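Side-chain contact in mialostatin (Ixodes ricinus, PDB 6ZTK), which inhibits cysteine proteases, including the tick's own midgut cathepsins and several host cathepsins, and so restrains the digestion of blood proteins: residues Y49-Q54 with D62-L67. Sequence-based numbering, arbitrary orientation.
Sequences YAVSTQ and DTVLEL
Val-51, on helix 41-52, turns both of its methyl groups to strand 60-74 in the conformer described here; a second is modelled, for which these methyl contacts are doubtful. Val-51 CG1 touches Val-64 CG2 at 3.7 Å, and Val-51 CG2 lies against the strand backbone, 3.5 Å from Asp-62 O. The torsion of Val-64 (CG1 anti to the backbone N, chi1 -176°) leaves CG2 as the branch that meets the helix. With the CA atoms of Val-51 and Asp-62 6.2 Å apart, a short branched side chain reaches the strand; Phe-84 and Tyr-133 also pack on Val-51. Asp-62 O, buried here, has no polar partner in the model.

No direct hydrogen bond joins the segments; a water does so instead. It donates to Val-51 O (2.8 Å) and Gln-54 O (2.7 Å) and accepts from Asp-62 N (2.9 Å). The Asp-62 carboxylate turns to Arg-58 in a salt bridge.

Small hydroxyl residues suit the place where the chain leaves the helix, reaching back to carbonyls: Ser-52 OG donates to Tyr-49 O, and Thr-53 OG1 to Ala-50 O. Gln-54 NE2 in turn donates to Thr-53 OG1, nearly straight (172°).

This is the cystatin fold, an antiparallel sheet wrapped around one helix.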
loop_
_atom_site.group_PDB
_atom_site.type_symbol
_atom_site.label_atom_id
_atom_site.label_comp_id
_atom_site.label_asym_id
_atom_site.label_seq_id
_atom_site.Cartn_x
_atom_site.Cartn_y
_atom_site.Cartn_z
ATOM N N TYR A 49 -3.974 2.570 1.608
ATOM C CA TYR A 49 -4.107 3.813 0.827
ATOM C C TYR A 49 -3.273 3.701 -0.458
ATOM O O TYR A 49 -3.721 3.979 -1.561
ATOM C CB TYR A 49 -3.776 5.067 1.614
ATOM C CG TYR A 49 -3.808 6.255 0.721
ATOM C CD1 TYR A 49 -5.000 6.759 0.215
ATOM C CD2 TYR A 49 -2.625 6.880 0.348
ATOM C CE1 TYR A 49 -5.003 7.862 -0.650
ATOM C CE2 TYR A 49 -2.638 7.983 -0.481
ATOM C CZ TYR A 49 -3.809 8.425 -1.027
ATOM O OH TYR A 49 -3.771 9.532 -1.874
ATOM N N ALA A 50 -2.008 3.273 -0.326
ATOM C CA ALA A 50 -1.107 3.214 -1.472
ATOM C C ALA A 50 -1.708 2.320 -2.542
ATOM O O ALA A 50 -1.726 2.642 -3.712
ATOM C CB ALA A 50 0.253 2.711 -1.023
ATOM N N VAL A 51 -2.152 1.100 -2.184
ATOM C CA VAL A 51 -2.682 0.144 -3.221
ATOM C C VAL A 51 -3.934 0.726 -3.875
ATOM O O VAL A 51 -4.120 0.481 -5.074
ATOM C CB VAL A 51 -3.002 -1.292 -2.727
ATOM C CG1 VAL A 51 -1.782 -1.948 -2.144
ATOM C CG2 VAL A 51 -4.207 -1.449 -1.831
ATOM N N SER A 52 -4.674 1.529 -3.146
ATOM C CA SER A 52 -5.942 2.112 -3.692
ATOM C C SER A 52 -5.620 3.076 -4.834
ATOM O O SER A 52 -6.555 3.391 -5.604
ATOM C CB SER A 52 -6.724 2.787 -2.650
ATOM O OG SER A 52 -6.304 4.075 -2.304
ATOM N N THR A 53 -4.393 3.589 -4.935
ATOM C CA THR A 53 -4.031 4.602 -5.970
ATOM C C THR A 53 -3.576 3.935 -7.266
ATOM O O THR A 53 -3.281 4.641 -8.252
ATOM C CB THR A 53 -2.975 5.572 -5.427
ATOM O OG1 THR A 53 -1.719 4.858 -5.341
ATOM C CG2 THR A 53 -3.354 6.222 -4.133
ATOM N N GLN A 54 -3.423 2.589 -7.326
ATOM C CA GLN A 54 -2.764 1.901 -8.430
ATOM C C GLN A 54 -3.786 1.222 -9.323
ATOM O O GLN A 54 -4.348 0.168 -8.958
ATOM C CB GLN A 54 -1.699 0.990 -7.866
ATOM C CG GLN A 54 -0.692 1.723 -7.001
ATOM C CD GLN A 54 0.144 2.696 -7.817
ATOM O OE1 GLN A 54 0.800 2.295 -8.767
ATOM N NE2 GLN A 54 0.077 3.945 -7.468
ATOM N N ASP A 62 -5.400 -4.297 -6.650
ATOM C CA ASP A 62 -4.666 -5.145 -5.679
ATOM C C ASP A 62 -5.166 -4.881 -4.274
ATOM O O ASP A 62 -5.749 -3.807 -3.951
ATOM C CB ASP A 62 -3.164 -4.908 -5.803
ATOM C CG ASP A 62 -2.657 -5.478 -7.080
ATOM O OD1 ASP A 62 -3.175 -6.555 -7.535
ATOM O OD2 ASP A 62 -1.784 -4.743 -7.675
ATOM N N THR A 63 -4.796 -5.775 -3.335
ATOM C CA THR A 63 -4.934 -5.513 -1.923
ATOM C C THR A 63 -3.677 -5.983 -1.191
ATOM O O THR A 63 -2.861 -6.671 -1.814
ATOM C CB THR A 63 -6.231 -6.115 -1.339
ATOM O OG1 THR A 63 -6.429 -5.594 -0.036
ATOM C CG2 THR A 63 -6.217 -7.630 -1.282
ATOM N N VAL A 64 -3.514 -5.493 0.004
ATOM C CA VAL A 64 -2.336 -5.797 0.875
ATOM C C VAL A 64 -2.543 -7.140 1.562
ATOM O O VAL A 64 -3.619 -7.324 2.242
ATOM C CB VAL A 64 -2.096 -4.709 1.906
ATOM C CG1 VAL A 64 -0.840 -5.015 2.695
ATOM C CG2 VAL A 64 -1.971 -3.328 1.287
ATOM N N LEU A 65 -1.543 -8.014 1.455
ATOM C CA LEU A 65 -1.521 -9.243 2.317
ATOM C C LEU A 65 -0.767 -8.999 3.607
ATOM O O LEU A 65 -1.332 -9.212 4.712
ATOM C CB LEU A 65 -0.901 -10.392 1.549
ATOM C CG LEU A 65 -1.712 -10.982 0.421
ATOM C CD1 LEU A 65 -0.903 -11.997 -0.361
ATOM C CD2 LEU A 65 -3.008 -11.628 0.966
ATOM N N GLU A 66 0.449 -8.482 3.548
ATOM C CA GLU A 66 1.255 -8.281 4.754
ATOM C C GLU A 66 2.112 -7.017 4.598
ATOM O O GLU A 66 2.780 -6.882 3.552
ATOM C CB GLU A 66 2.156 -9.491 4.967
ATOM C CG GLU A 66 2.973 -9.440 6.213
ATOM C CD GLU A 66 3.783 -10.706 6.474
ATOM O OE1 GLU A 66 3.796 -11.606 5.604
ATOM O OE2 GLU A 66 4.496 -10.732 7.507
ATOM N N LEU A 67 2.127 -6.204 5.642
ATOM C CA LEU A 67 3.114 -5.101 5.741
ATOM C C LEU A 67 4.379 -5.702 6.308
ATOM O O LEU A 67 4.380 -6.223 7.470
ATOM C CB LEU A 67 2.534 -3.970 6.574
ATOM C CG LEU A 67 3.427 -2.755 6.756
ATOM C CD1 LEU A 67 3.794 -2.101 5.427
ATOM C CD2 LEU A 67 2.745 -1.736 7.644
HETATM O O HOH W 1 -4.408 -1.605 -6.884
#